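Local coordinates for type C neurotoxin (Clostridium botulinum, PDB 3PME), which probably recognises nerve-cell membranes, with gangliosides and phosphatidylethanolamine as likely partners, as the receptor-binding domain of a mosaic C/D botulinum neurotoxin, at residues M305-T310 / Y338-F343; K323-A328 / A388-E393; L368-Y373 / S401-I406. All blocks are in the same frame, centred on the assembly; numbering follows the deposited sequence.

Interaction 1. Residues M305-T310 / Y338-F343; sequences MIIRDT and YGIGIF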
ATOM      1  N   MET A 305      17.986   4.549 -20.854  1.00 18.70           N
ATOM      2  CA  MET A 305      18.082   4.796 -19.421  1.00 18.57           C
ATOM      3  C   MET A 305      17.929   6.289 -19.142  1.00 16.49           C
ATOM      4  O   MET A 305      18.301   7.119 -19.965  1.00 17.18           O
ATOM      5  CB  MET A 305      19.397   4.268 -18.838  1.00 19.60           C
ATOM      6  CG  MET A 305      20.626   4.994 -19.314  1.00 21.84           C
ATOM      7  SD  MET A 305      22.118   4.293 -18.567  1.00 24.45           S
ATOM      8  CE  MET A 305      21.770   4.553 -16.840  1.00 21.32           C
ATOM      9  N   ILE A 306      17.330   6.629 -18.003  1.00 17.13           N
ATOM     10  CA  ILE A 306      17.187   8.015 -17.618  1.00 16.19           C
ATOM     11  C   ILE A 306      18.478   8.518 -16.995  1.00 18.03           C
ATOM     12  O   ILE A 306      19.057   7.864 -16.122  1.00 19.46           O
ATOM     13  CB  ILE A 306      16.021   8.200 -16.620  1.00 16.40           C
ATOM     14  CG1 ILE A 306      14.701   7.788 -17.282  1.00 18.43           C
ATOM     15  CG2 ILE A 306      15.967   9.640 -16.131  1.00 18.84           C
ATOM     16  CD1 ILE A 306      13.478   7.900 -16.355  1.00 20.47           C
ATOM     17  N   ILE A 307      18.930   9.684 -17.440  1.00 18.66           N
ATOM     18  CA  ILE A 307      20.108  10.298 -16.846  1.00 18.27           C
ATOM     19  C   ILE A 307      19.819  11.727 -16.449  1.00 19.05           C
ATOM     20  O   ILE A 307      18.893  12.337 -16.964  1.00 18.58           O
ATOM     21  CB  ILE A 307      21.312  10.286 -17.808  1.00 18.18           C
ATOM     22  CG1 ILE A 307      21.005  11.088 -19.080  1.00 19.66           C
ATOM     23  CG2 ILE A 307      21.698   8.846 -18.137  1.00 19.42           C
ATOM     24  CD1 ILE A 307      22.251  11.436 -19.917  1.00 21.83           C
ATOM     25  N   ARG A 308      20.605  12.231 -15.510  1.00 19.65           N
ATOM     26  CA  ARG A 308      20.601  13.649 -15.175  1.00 20.73           C
ATOM     27  C   ARG A 308      21.373  14.416 -16.245  1.00 23.65           C
ATOM     28  O   ARG A 308      22.398  13.940 -16.732  1.00 22.83           O
ATOM     29  CB  ARG A 308      21.291  13.847 -13.825  1.00 24.15           C
ATOM     30  CG  ARG A 308      20.860  15.072 -13.061  1.00 24.11           C
ATOM     31  CD  ARG A 308      21.944  15.491 -12.075  1.00 23.63           C
ATOM     32  NE  ARG A 308      22.979  16.216 -12.791  1.00 29.57           N
ATOM     33  CZ  ARG A 308      24.106  16.671 -12.263  1.00 26.90           C
ATOM     34  NH1 ARG A 308      24.956  17.331 -13.031  1.00 26.90           N
ATOM     35  NH2 ARG A 308      24.383  16.477 -10.977  1.00 29.89           N
ATOM     36  N   ASP A 309      20.889  15.597 -16.617  1.00 20.93           N
ATOM     37  CA  ASP A 309      21.653  16.482 -17.493  1.00 22.33           C
ATOM     38  C   ASP A 309      22.864  16.994 -16.709  1.00 23.29           C
ATOM     39  O   ASP A 309      22.798  17.171 -15.486  1.00 22.90           O
ATOM     40  CB  ASP A 309      20.771  17.649 -17.949  1.00 22.31           C
ATOM     41  CG  ASP A 309      21.250  18.284 -19.234  1.00 26.65           C
ATOM     42  OD1 ASP A 309      22.358  17.951 -19.699  1.00 30.67           O
ATOM     43  OD2 ASP A 309      20.509  19.124 -19.781  1.00 26.21           O
ATOM     44  N   THR A 310      23.979  17.211 -17.400  1.00 23.37           N
ATOM     45  CA  THR A 310      25.207  17.702 -16.774  1.00 22.94           C
ATOM     46  C   THR A 310      25.137  19.206 -16.498  1.00 25.05           C
ATOM     47  O   THR A 310      25.708  19.696 -15.522  1.00 29.47           O
ATOM     48  CB  THR A 310      26.429  17.407 -17.672  1.00 27.89           C
ATOM     49  OG1 THR A 310      26.234  18.038 -18.934  1.00 35.56           O
ATOM     50  CG2 THR A 310      26.565  15.911 -17.903  1.00 32.62           C
ATOM     51  N   TYR A 338      26.245   3.745 -15.768  1.00 24.70           N
ATOM     52  CA  TYR A 338      26.799   5.095 -15.843  1.00 25.47           C
ATOM     53  C   TYR A 338      26.397   5.931 -14.627  1.00 25.43           C
ATOM     54  O   TYR A 338      25.216   6.047 -14.308  1.00 23.25           O
ATOM     55  CB  TYR A 338      26.328   5.784 -17.124  1.00 23.52           C
ATOM     56  CG  TYR A 338      26.835   5.134 -18.385  1.00 28.69           C
ATOM     57  CD1 TYR A 338      28.087   5.451 -18.889  1.00 35.66           C
ATOM     58  CD2 TYR A 338      26.064   4.205 -19.069  1.00 29.80           C
ATOM     59  CE1 TYR A 338      28.559   4.864 -20.041  1.00 35.12           C
ATOM     60  CE2 TYR A 338      26.531   3.614 -20.230  1.00 30.86           C
ATOM     61  CZ  TYR A 338      27.779   3.946 -20.706  1.00 34.69           C
ATOM     62  OH  TYR A 338      28.251   3.363 -21.861  1.00 37.99           O
ATOM     63  N   GLY A 339      27.383   6.522 -13.960  1.00 23.43           N
ATOM     64  CA  GLY A 339      27.132   7.273 -12.739  1.00 24.51           C
ATOM     65  C   GLY A 339      26.042   8.326 -12.863  1.00 22.36           C
ATOM     66  O   GLY A 339      25.248   8.537 -11.938  1.00 20.58           O
ATOM     67  N   ILE A 340      26.006   8.985 -14.010  1.00 21.52           N
ATOM     68  CA  ILE A 340      25.061  10.072 -14.263  1.00 23.12           C
ATOM     69  C   ILE A 340      23.608   9.574 -14.254  1.00 22.37           C
ATOM     70  O   ILE A 340      22.673  10.367 -14.109  1.00 22.64           O
ATOM     71  CB  ILE A 340      25.399  10.808 -15.602  1.00 26.31           C
ATOM     72  CG1 ILE A 340      24.582  12.091 -15.755  1.00 29.07           C
ATOM     73  CG2 ILE A 340      25.164   9.901 -16.795  1.00 26.92           C
ATOM     74  CD1 ILE A 340      25.028  13.240 -14.889  1.00 29.86           C
ATOM     75  N   GLY A 341      23.430   8.264 -14.393  1.00 21.42           N
ATOM     76  CA  GLY A 341      22.109   7.650 -14.384  1.00 21.13           C
ATOM     77  C   GLY A 341      21.847   6.754 -13.185  1.00 21.53           C
ATOM     78  O   GLY A 341      20.921   5.945 -13.198  1.00 19.25           O
ATOM     79  N   ILE A 342      22.671   6.874 -12.151  1.00 19.20           N
ATOM     80  CA  ILE A 342      22.449   6.092 -10.941  1.00 19.95           C
ATOM     81  C   ILE A 342      21.841   6.981  -9.871  1.00 21.03           C
ATOM     82  O   ILE A 342      22.306   8.100  -9.635  1.00 21.04           O
ATOM     83  CB  ILE A 342      23.755   5.435 -10.456  1.00 20.18           C
ATOM     84  CG1 ILE A 342      24.194   4.382 -11.481  1.00 21.43           C
ATOM     85  CG2 ILE A 342      23.556   4.786  -9.094  1.00 21.50           C
ATOM     86  CD1 ILE A 342      25.578   3.804 -11.254  1.00 23.36           C
ATOM     87  N   PHE A 343      20.780   6.471  -9.254  1.00 19.44           N
ATOM     88  CA  PHE A 343      20.017   7.183  -8.246  1.00 19.80           C
ATOM     89  C   PHE A 343      19.901   6.322  -6.996  1.00 21.93           C
ATOM     90  O   PHE A 343      20.159   5.115  -7.033  1.00 22.07           O
ATOM     91  CB  PHE A 343      18.616   7.514  -8.798  1.00 18.29           C
ATOM     92  CG  PHE A 343      18.643   8.405 -10.005  1.00 17.50           C
ATOM     93  CD1 PHE A 343      18.637   9.789  -9.871  1.00 18.35           C
ATOM     94  CD2 PHE A 343      18.724   7.860 -11.281  1.00 18.65           C
ATOM     95  CE1 PHE A 343      18.679  10.615 -10.994  1.00 20.73           C
ATOM     96  CE2 PHE A 343      18.761   8.669 -12.406  1.00 21.38           C
ATOM     97  CZ  PHE A 343      18.743  10.050 -12.268  1.00 19.66           C
TER
HETATM   98  O   HOH W   1      18.796   5.552 -14.800  1.00 20.96           O
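Ile340 meets Arg308 through both its backbone and its side chain. Arg308 N donates to Ile340 O at 3.1 Å, and the N-H...O angle of 174° makes the bond nearly straight, although the donor stands tilted from the carbonyl plane. CG1 of Ile340 lies anti to its backbone N (chi1 -170°) and presses on Arg308 O at 3.0 Å, a tight contact, while CD1 comes to 3.9 Å from Arg308 CB and over one face of the guanidinium. NE and NH1 of that group both point, in the guanidinium plane, to Asp309 O, a side-on grip, short through NE (2.9 Å) and longer through NH1, that restrains its rotation. On the other branch, Ile340 CG2 touches Ile307 CG2 at 3.9 Å.

Next to this pair, Gly341 brings its CA to 3.5 Å from Ile306 O. A water lies 2.7 Å from both Ile306 O and Gly341 O and can link the two carbonyls, though not necessarily by donating to both at once. The Phe343 ring turns its edge to Ile306 O, and Met305 SD lies at the edge of the Tyr338 ring, 5.3 Å from its centroid, a Met-aromatic contact.

In the C-terminal receptor-binding domain, of the beta-trefoil clan, the loop with its 3-10 turn at 339-340 thus packs on strand 302-308 just before strand 343-347. Strand 302-308 pairs with 292-299 and 326-332, and Phe343 also touches Ile358 on strand 356-360.

Interaction 2. Residues K323-A328 / A388-E393; sequences KNCVYA and AVTNYE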
ATOM      1  N   LYS A 323      24.930  26.759  -6.547  1.00 35.65           N
ATOM      2  CA  LYS A 323      23.858  26.717  -5.555  1.00 32.93           C
ATOM      3  C   LYS A 323      22.479  26.775  -6.208  1.00 31.52           C
ATOM      4  O   LYS A 323      22.274  27.504  -7.178  1.00 33.46           O
ATOM      5  CB  LYS A 323      23.998  27.856  -4.540  1.00 37.98           C
ATOM      6  CG  LYS A 323      22.915  27.854  -3.458  1.00 40.67           C
ATOM      7  CD  LYS A 323      22.956  29.129  -2.620  1.00 44.96           C
ATOM      8  CE  LYS A 323      21.845  29.155  -1.581  1.00 49.29           C
ATOM      9  NZ  LYS A 323      21.704  30.509  -0.967  1.00 54.38           N
ATOM     10  N   ASN A 324      21.537  26.010  -5.665  1.00 26.92           N
ATOM     11  CA  ASN A 324      20.172  25.968  -6.179  1.00 31.97           C
ATOM     12  C   ASN A 324      20.137  25.577  -7.647  1.00 28.85           C
ATOM     13  O   ASN A 324      19.409  26.169  -8.453  1.00 31.26           O
ATOM     14  CB  ASN A 324      19.467  27.303  -5.955  1.00 34.90           C
ATOM     15  CG  ASN A 324      19.278  27.610  -4.489  1.00 36.55           C
ATOM     16  OD1 ASN A 324      19.172  26.701  -3.669  1.00 33.42           O
ATOM     17  ND2 ASN A 324      19.244  28.893  -4.146  1.00 38.32           N
ATOM     18  N   CYS A 325      20.927  24.565  -7.988  1.00 25.08           N
ATOM     19  CA  CYS A 325      21.051  24.119  -9.367  1.00 25.14           C
ATOM     20  C   CYS A 325      19.906  23.192  -9.736  1.00 22.63           C
ATOM     21  O   CYS A 325      19.507  22.352  -8.938  1.00 24.51           O
ATOM     22  CB  CYS A 325      22.389  23.411  -9.562  1.00 26.93           C
ATOM     23  SG  CYS A 325      23.780  24.443  -9.033  1.00 31.33           S
ATOM     24  N   VAL A 326      19.374  23.362 -10.940  1.00 20.13           N
ATOM     25  CA  VAL A 326      18.223  22.588 -11.390  1.00 20.16           C
ATOM     26  C   VAL A 326      18.589  21.910 -12.700  1.00 20.45           C
ATOM     27  O   VAL A 326      18.896  22.588 -13.673  1.00 19.48           O
ATOM     28  CB  VAL A 326      16.997  23.481 -11.632  1.00 21.00           C
ATOM     29  CG1 VAL A 326      15.828  22.654 -12.157  1.00 21.14           C
ATOM     30  CG2 VAL A 326      16.600  24.217 -10.347  1.00 20.61           C
ATOM     31  N   TYR A 327      18.554  20.576 -12.712  1.00 18.24           N
ATOM     32  CA  TYR A 327      18.947  19.792 -13.881  1.00 19.50           C
ATOM     33  C   TYR A 327      17.763  19.011 -14.438  1.00 19.16           C
ATOM     34  O   TYR A 327      17.026  18.352 -13.710  1.00 19.63           O
ATOM     35  CB  TYR A 327      20.067  18.809 -13.527  1.00 18.26           C
ATOM     36  CG  TYR A 327      21.273  19.432 -12.884  1.00 21.41           C
ATOM     37  CD1 TYR A 327      22.278  20.007 -13.657  1.00 21.31           C
ATOM     38  CD2 TYR A 327      21.418  19.424 -11.505  1.00 21.18           C
ATOM     39  CE1 TYR A 327      23.388  20.583 -13.057  1.00 20.23           C
ATOM     40  CE2 TYR A 327      22.528  19.981 -10.901  1.00 23.71           C
ATOM     41  CZ  TYR A 327      23.504  20.559 -11.680  1.00 24.89           C
ATOM     42  OH  TYR A 327      24.602  21.117 -11.069  1.00 29.04           O
ATOM     43  N   ALA A 328      17.577  19.091 -15.742  1.00 18.47           N
ATOM     44  CA  ALA A 328      16.585  18.273 -16.412  1.00 19.36           C
ATOM     45  C   ALA A 328      17.039  16.814 -16.449  1.00 20.10           C
ATOM     46  O   ALA A 328      18.199  16.490 -16.165  1.00 19.64           O
ATOM     47  CB  ALA A 328      16.355  18.789 -17.826  1.00 21.03           C
ATOM     48  N   ALA A 388      16.285  17.275 -11.176  1.00 18.03           N
ATOM     49  CA  ALA A 388      17.157  17.017 -10.040  1.00 17.97           C
ATOM     50  C   ALA A 388      17.648  18.361  -9.511  1.00 19.69           C
ATOM     51  O   ALA A 388      18.201  19.163 -10.272  1.00 20.50           O
ATOM     52  CB  ALA A 388      18.338  16.150 -10.479  1.00 19.77           C
ATOM     53  N   VAL A 389      17.423  18.634  -8.228  1.00 19.34           N
ATOM     54  CA  VAL A 389      17.846  19.919  -7.660  1.00 20.52           C
ATOM     55  C   VAL A 389      18.838  19.775  -6.510  1.00 21.80           C
ATOM     56  O   VAL A 389      18.771  18.829  -5.718  1.00 22.27           O
ATOM     57  CB  VAL A 389      16.643  20.779  -7.181  1.00 21.29           C
ATOM     58  CG1 VAL A 389      15.571  20.823  -8.249  1.00 22.04           C
ATOM     59  CG2 VAL A 389      16.064  20.241  -5.885  1.00 22.96           C
ATOM     60  N   THR A 390      19.752  20.734  -6.399  1.00 21.67           N
ATOM     61  CA  THR A 390      20.663  20.759  -5.259  1.00 22.54           C
ATOM     62  C   THR A 390      20.084  21.596  -4.122  1.00 25.41           C
ATOM     63  O   THR A 390      19.056  22.258  -4.286  1.00 25.43           O
ATOM     64  CB  THR A 390      22.041  21.348  -5.632  1.00 23.82           C
ATOM     65  OG1 THR A 390      21.892  22.739  -5.953  1.00 24.26           O
ATOM     66  CG2 THR A 390      22.660  20.605  -6.814  1.00 24.06           C
ATOM     67  N   ASN A 391      20.751  21.565  -2.972  1.00 27.30           N
ATOM     68  CA  ASN A 391      20.349  22.402  -1.854  1.00 27.70           C
ATOM     69  C   ASN A 391      18.874  22.194  -1.533  1.00 27.09           C
ATOM     70  O   ASN A 391      18.079  23.139  -1.516  1.00 30.22           O
ATOM     71  CB  ASN A 391      20.625  23.865  -2.203  1.00 29.99           C
ATOM     72  CG  ASN A 391      22.084  24.109  -2.519  1.00 32.36           C
ATOM     73  OD1 ASN A 391      22.470  24.268  -3.681  1.00 29.47           O
ATOM     74  ND2 ASN A 391      22.913  24.107  -1.483  1.00 33.16           N
ATOM     75  N   TYR A 392      18.516  20.945  -1.262  1.00 27.44           N
ATOM     76  CA  TYR A 392      17.118  20.557  -1.194  1.00 26.11           C
ATOM     77  C   TYR A 392      16.607  20.348   0.222  1.00 29.00           C
ATOM     78  O   TYR A 392      15.528  19.797   0.408  1.00 26.32           O
ATOM     79  CB  TYR A 392      16.909  19.271  -2.000  1.00 24.68           C
ATOM     80  CG  TYR A 392      17.844  18.141  -1.613  1.00 23.35           C
ATOM     81  CD1 TYR A 392      17.617  17.385  -0.471  1.00 24.88           C
ATOM     82  CD2 TYR A 392      18.955  17.827  -2.397  1.00 24.03           C
ATOM     83  CE1 TYR A 392      18.467  16.345  -0.117  1.00 25.65           C
ATOM     84  CE2 TYR A 392      19.805  16.793  -2.051  1.00 23.29           C
ATOM     85  CZ  TYR A 392      19.558  16.056  -0.905  1.00 24.04           C
ATOM     86  OH  TYR A 392      20.408  15.018  -0.574  1.00 26.73           O
ATOM     87  N   GLU A 393      17.381  20.789   1.210  1.00 28.72           N
ATOM     88  CA  GLU A 393      17.031  20.559   2.610  1.00 33.57           C
ATOM     89  C   GLU A 393      15.611  21.033   2.929  1.00 32.64           C
ATOM     90  O   GLU A 393      14.859  20.352   3.639  1.00 34.00           O
ATOM     91  CB  GLU A 393      18.048  21.245   3.532  1.00 36.31           C
ATOM     92  CG  GLU A 393      19.504  20.779   3.346  1.00 41.08           C
ATOM     93  CD  GLU A 393      20.205  21.389   2.127  1.00 44.03           C
ATOM     94  OE1 GLU A 393      19.687  22.361   1.536  1.00 39.99           O
ATOM     95  OE2 GLU A 393      21.298  20.895   1.765  1.00 49.53           O
TER
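Asn391 and Thr390 turn their polar ends toward the backbone of 323-325, and their side chains bond to Asn324 and Cys325 next to the last paired residues of this antiparallel pairing. Thr390 OG1 sits between its backbone N and carbonyl carbon (chi1 67°), from where it accepts from Cys325 N at 2.9 Å and donates to Asn391 OD1. Asn324 N reaches the same OD1 at 2.8 Å. The two donors approach from opposite faces of the amide, each some 35° out of its plane and off the lone pairs, a double grip that restrains the amide against turning. The Asn324 and Asn391 amides stand almost perpendicular, planes 83° apart, with Asn324 OD1 lying 3.5 Å from Asn391 CB. Lys323 crosses Asn391 at about a right angle, its CG touching OD1.

The Thr390 methyl, the other branch from CB, packs on Cys325 CB and meets the edge of the Tyr327 ring, CG2 lying 4.1 Å from CE2. Tyr327 and Ala388 form a hydrogen-bonded pair, with Tyr327 N to Ala388 O at 2.8 Å and Ala388 N to Tyr327 O at 2.9 Å. Val326 and Val389, the adjacent non-hydrogen-bonded pair, lie side by side on the other face of the sheet, CG2 to CG1 at 4.1 Å. Beyond them Thr390 N still bonds to Cys325 O, but Cys325 N turns to Thr390 OG1.

Cys325 is also tied by a disulfide to Cys321. Strand 326-332 runs between 302-308 and 383-389 in the C-terminal receptor-binding domain, of the beta-trefoil clan, and strand 383-389 pairs in turn with 366-373.

Interaction 3. Residues L368-Y373 / S401-I406; sequences LLADIY and SFWKFI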
ATOM      1  N   LEU A 368      15.243  14.445  -6.661  1.00 17.42           N
ATOM      2  CA  LEU A 368      14.276  14.648  -7.731  1.00 19.14           C
ATOM      3  C   LEU A 368      12.996  15.292  -7.210  1.00 18.00           C
ATOM      4  O   LEU A 368      12.461  14.903  -6.157  1.00 19.09           O
ATOM      5  CB  LEU A 368      13.934  13.336  -8.428  1.00 20.04           C
ATOM      6  CG  LEU A 368      15.093  12.561  -9.042  1.00 21.21           C
ATOM      7  CD1 LEU A 368      14.547  11.432  -9.916  1.00 20.49           C
ATOM      8  CD2 LEU A 368      15.961  13.493  -9.852  1.00 22.50           C
ATOM      9  N   LEU A 369      12.508  16.287  -7.939  1.00 18.85           N
ATOM     10  CA  LEU A 369      11.175  16.810  -7.667  1.00 20.35           C
ATOM     11  C   LEU A 369      10.467  17.169  -8.968  1.00 19.63           C
ATOM     12  O   LEU A 369      11.061  17.097 -10.047  1.00 18.09           O
ATOM     13  CB  LEU A 369      11.223  17.988  -6.685  1.00 24.04           C
ATOM     14  CG  LEU A 369      12.090  19.192  -7.033  1.00 22.95           C
ATOM     15  CD1 LEU A 369      11.428  20.075  -8.076  1.00 24.84           C
ATOM     16  CD2 LEU A 369      12.354  20.010  -5.779  1.00 23.55           C
ATOM     17  N   ALA A 370       9.191  17.522  -8.879  1.00 17.52           N
ATOM     18  CA  ALA A 370       8.460  17.952 -10.064  1.00 17.95           C
ATOM     19  C   ALA A 370       7.819  19.308  -9.808  1.00 19.80           C
ATOM     20  O   ALA A 370       7.270  19.553  -8.739  1.00 20.77           O
ATOM     21  CB  ALA A 370       7.401  16.926 -10.457  1.00 21.99           C
ATOM     22  N   ASP A 371       7.877  20.179 -10.806  1.00 18.48           N
ATOM     23  CA  ASP A 371       7.296  21.516 -10.688  1.00 20.16           C
ATOM     24  C   ASP A 371       7.204  22.087 -12.093  1.00 21.71           C
ATOM     25  O   ASP A 371       7.698  21.479 -13.056  1.00 20.72           O
ATOM     26  CB  ASP A 371       8.185  22.406  -9.797  1.00 19.38           C
ATOM     27  CG  ASP A 371       7.469  23.672  -9.272  1.00 23.81           C
ATOM     28  OD1 ASP A 371       6.293  23.935  -9.609  1.00 23.37           O
ATOM     29  OD2 ASP A 371       8.121  24.413  -8.505  1.00 24.12           O
ATOM     30  N   ILE A 372       6.578  23.254 -12.208  1.00 21.17           N
ATOM     31  CA  ILE A 372       6.499  23.978 -13.469  1.00 20.35           C
ATOM     32  C   ILE A 372       7.779  24.790 -13.635  1.00 21.74           C
ATOM     33  O   ILE A 372       8.054  25.717 -12.872  1.00 24.07           O
ATOM     34  CB  ILE A 372       5.251  24.899 -13.492  1.00 22.42           C
ATOM     35  CG1 ILE A 372       3.984  24.048 -13.376  1.00 23.81           C
ATOM     36  CG2 ILE A 372       5.220  25.746 -14.748  1.00 25.28           C
ATOM     37  CD1 ILE A 372       2.726  24.847 -13.053  1.00 27.27           C
ATOM     38  N   TYR A 373       8.583  24.405 -14.617  1.00 19.55           N
ATOM     39  CA  TYR A 373       9.842  25.071 -14.912  1.00 20.68           C
ATOM     40  C   TYR A 373       9.877  25.485 -16.374  1.00 19.66           C
ATOM     41  O   TYR A 373       8.965  25.170 -17.149  1.00 22.51           O
ATOM     42  CB  TYR A 373      11.014  24.105 -14.668  1.00 19.94           C
ATOM     43  CG  TYR A 373      11.396  23.942 -13.212  1.00 20.30           C
ATOM     44  CD1 TYR A 373      12.179  24.894 -12.575  1.00 20.20           C
ATOM     45  CD2 TYR A 373      11.007  22.822 -12.482  1.00 19.51           C
ATOM     46  CE1 TYR A 373      12.548  24.756 -11.252  1.00 21.59           C
ATOM     47  CE2 TYR A 373      11.383  22.673 -11.148  1.00 19.91           C
ATOM     48  CZ  TYR A 373      12.143  23.648 -10.541  1.00 21.42           C
ATOM     49  OH  TYR A 373      12.528  23.525  -9.218  1.00 24.50           O
ATOM     50  N   SER A 401       8.466  16.492  -3.823  1.00 18.33           N
ATOM     51  CA  SER A 401       9.593  15.549  -3.788  1.00 17.59           C
ATOM     52  C   SER A 401       9.169  14.097  -3.621  1.00 17.62           C
ATOM     53  O   SER A 401      10.022  13.200  -3.552  1.00 18.21           O
ATOM     54  CB  SER A 401      10.559  15.897  -2.659  1.00 19.36           C
ATOM     55  OG  SER A 401       9.984  15.525  -1.406  1.00 20.12           O
ATOM     56  N   PHE A 402       7.863  13.860  -3.522  1.00 18.98           N
ATOM     57  CA  PHE A 402       7.351  12.515  -3.287  1.00 20.38           C
ATOM     58  C   PHE A 402       7.001  11.831  -4.604  1.00 17.87           C
ATOM     59  O   PHE A 402       6.282  12.399  -5.419  1.00 19.95           O
ATOM     60  CB  PHE A 402       6.102  12.543  -2.397  1.00 19.56           C
ATOM     61  CG  PHE A 402       6.331  13.095  -1.002  1.00 22.94           C
ATOM     62  CD1 PHE A 402       7.603  13.413  -0.541  1.00 22.29           C
ATOM     63  CD2 PHE A 402       5.249  13.279  -0.151  1.00 23.03           C
ATOM     64  CE1 PHE A 402       7.789  13.921   0.743  1.00 23.88           C
ATOM     65  CE2 PHE A 402       5.426  13.781   1.137  1.00 24.49           C
ATOM     66  CZ  PHE A 402       6.690  14.099   1.579  1.00 23.17           C
ATOM     67  N   TRP A 403       7.495  10.604  -4.782  1.00 17.35           N
ATOM     68  CA  TRP A 403       7.222   9.823  -5.994  1.00 16.67           C
ATOM     69  C   TRP A 403       6.488   8.531  -5.685  1.00 16.73           C
ATOM     70  O   TRP A 403       6.725   7.902  -4.652  1.00 20.24           O
ATOM     71  CB  TRP A 403       8.534   9.503  -6.725  1.00 18.96           C
ATOM     72  CG  TRP A 403       9.269  10.748  -7.081  1.00 17.34           C
ATOM     73  CD1 TRP A 403      10.166  11.417  -6.306  1.00 17.39           C
ATOM     74  CD2 TRP A 403       9.111  11.520  -8.274  1.00 18.18           C
ATOM     75  NE1 TRP A 403      10.595  12.553  -6.949  1.00 19.08           N
ATOM     76  CE2 TRP A 403       9.969  12.636  -8.166  1.00 18.53           C
ATOM     77  CE3 TRP A 403       8.340  11.370  -9.429  1.00 19.66           C
ATOM     78  CZ2 TRP A 403      10.067  13.600  -9.164  1.00 20.29           C
ATOM     79  CZ3 TRP A 403       8.453  12.333 -10.435  1.00 19.44           C
ATOM     80  CH2 TRP A 403       9.301  13.428 -10.286  1.00 19.50           C
ATOM     81  N   LYS A 404       5.603   8.139  -6.597  1.00 17.80           N
ATOM     82  CA  LYS A 404       4.878   6.879  -6.462  1.00 18.68           C
ATOM     83  C   LYS A 404       5.010   6.093  -7.754  1.00 18.65           C
ATOM     84  O   LYS A 404       5.325   6.657  -8.811  1.00 18.58           O
ATOM     85  CB  LYS A 404       3.403   7.107  -6.125  1.00 19.07           C
ATOM     86  CG  LYS A 404       3.163   7.760  -4.772  1.00 24.11           C
ATOM     87  CD  LYS A 404       1.664   7.856  -4.522  1.00 27.57           C
ATOM     88  CE  LYS A 404       1.355   8.237  -3.088  1.00 33.15           C
ATOM     89  NZ  LYS A 404      -0.099   8.128  -2.807  1.00 28.76           N
ATOM     90  N   PHE A 405       4.789   4.790  -7.647  1.00 17.15           N
ATOM     91  CA  PHE A 405       5.008   3.875  -8.758  1.00 16.66           C
ATOM     92  C   PHE A 405       3.780   2.997  -8.915  1.00 17.58           C
ATOM     93  O   PHE A 405       3.495   2.134  -8.069  1.00 17.84           O
ATOM     94  CB  PHE A 405       6.263   3.045  -8.499  1.00 16.61           C
ATOM     95  CG  PHE A 405       7.519   3.870  -8.445  1.00 17.96           C
ATOM     96  CD1 PHE A 405       8.225   4.142  -9.599  1.00 19.00           C
ATOM     97  CD2 PHE A 405       7.978   4.391  -7.240  1.00 22.51           C
ATOM     98  CE1 PHE A 405       9.377   4.923  -9.563  1.00 21.49           C
ATOM     99  CE2 PHE A 405       9.124   5.173  -7.197  1.00 19.41           C
ATOM    100  CZ  PHE A 405       9.830   5.431  -8.362  1.00 19.58           C
ATOM    101  N   ILE A 406       3.040   3.211 -10.001  1.00 16.28           N
ATOM    102  CA  ILE A 406       1.782   2.495 -10.157  1.00 17.39           C
ATOM    103  C   ILE A 406       1.973   1.246 -10.985  1.00 19.98           C
ATOM    104  O   ILE A 406       2.239   1.332 -12.178  1.00 19.41           O
ATOM    105  CB  ILE A 406       0.700   3.366 -10.808  1.00 18.80           C
ATOM    106  CG1 ILE A 406       0.517   4.672 -10.030  1.00 18.78           C
ATOM    107  CG2 ILE A 406      -0.614   2.595 -10.872  1.00 21.61           C
ATOM    108  CD1 ILE A 406      -0.449   5.628 -10.713  1.00 22.22           C
TER
HETATM  109  O   HOH W   2      12.570  12.835  -4.365  1.00 19.03           O
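Trp403 donates from NE1 to Leu368 O at 3.1 Å, the direct hydrogen bond between the two segments. The N-H...O angle is 167° and the oxygen lies in the indole plane, which shows the donor to be well aimed. At the acceptor the geometry is poorer: NE1 stands above the Leu368 carbonyl plane, with a C=O...N angle of only 106°, and does not lie on a lone pair. A water lies 2.7 Å from both Leu368 O and Ser401 O and can bridge them, linking the strand to the turn that precedes Trp403.

Strands 368-373 and 403-406 are not sheet partners: their directions differ by 92° and their axes come no nearer than 9.9 Å. The indole spans that gap within the C-terminal receptor-binding domain, which belongs to the beta-trefoil clan. Strand 366-373 pairs with 356-360 and 383-389, whereas 403-406 pairs with 238-241.

Apolar side-chain contact falls on the six-membered part of the indole, where CZ2 lies 3.9 Å from Leu368 CB and CH2 is 4.0 Å from Ala370 CB. Backbone packs there too, Leu369 C being 3.6 Å from CZ2. Trp403 CG is anti to the carbonyl carbon, which directs the ring across to the strand. Leu369 CB rests on Ser401 CA, while Ser401 OG turns to Ser398 O and Gln357 NE2. The indole also touches Met239, Asn241 and Ile358.

The three contacts lie in one beta-trefoil-clan domain, their centres about 14 to 16 Å apart, and reach the same sheet. Interactions 1 and 2 meet where strand 302-308 pairs with 326-332: Asp309 N is 2.9 Å from Ala328 O, a probable hydrogen bond, and the Arg308 guanidinium makes a cation-pi contact with Tyr327, NH1 lying 3.6 Å from CE1. Interactions 2 and 3 share the neighbouring strands 383-389 and 366-373, with Ala388 CB 3.6 Å from Leu368 CD2 and Val389 CG2 3.7 Å from Leu369 CD2. Leu368 CD2 also touches Phe343 CE1 at 4.1 Å, joining interactions 1 and 3 through packing.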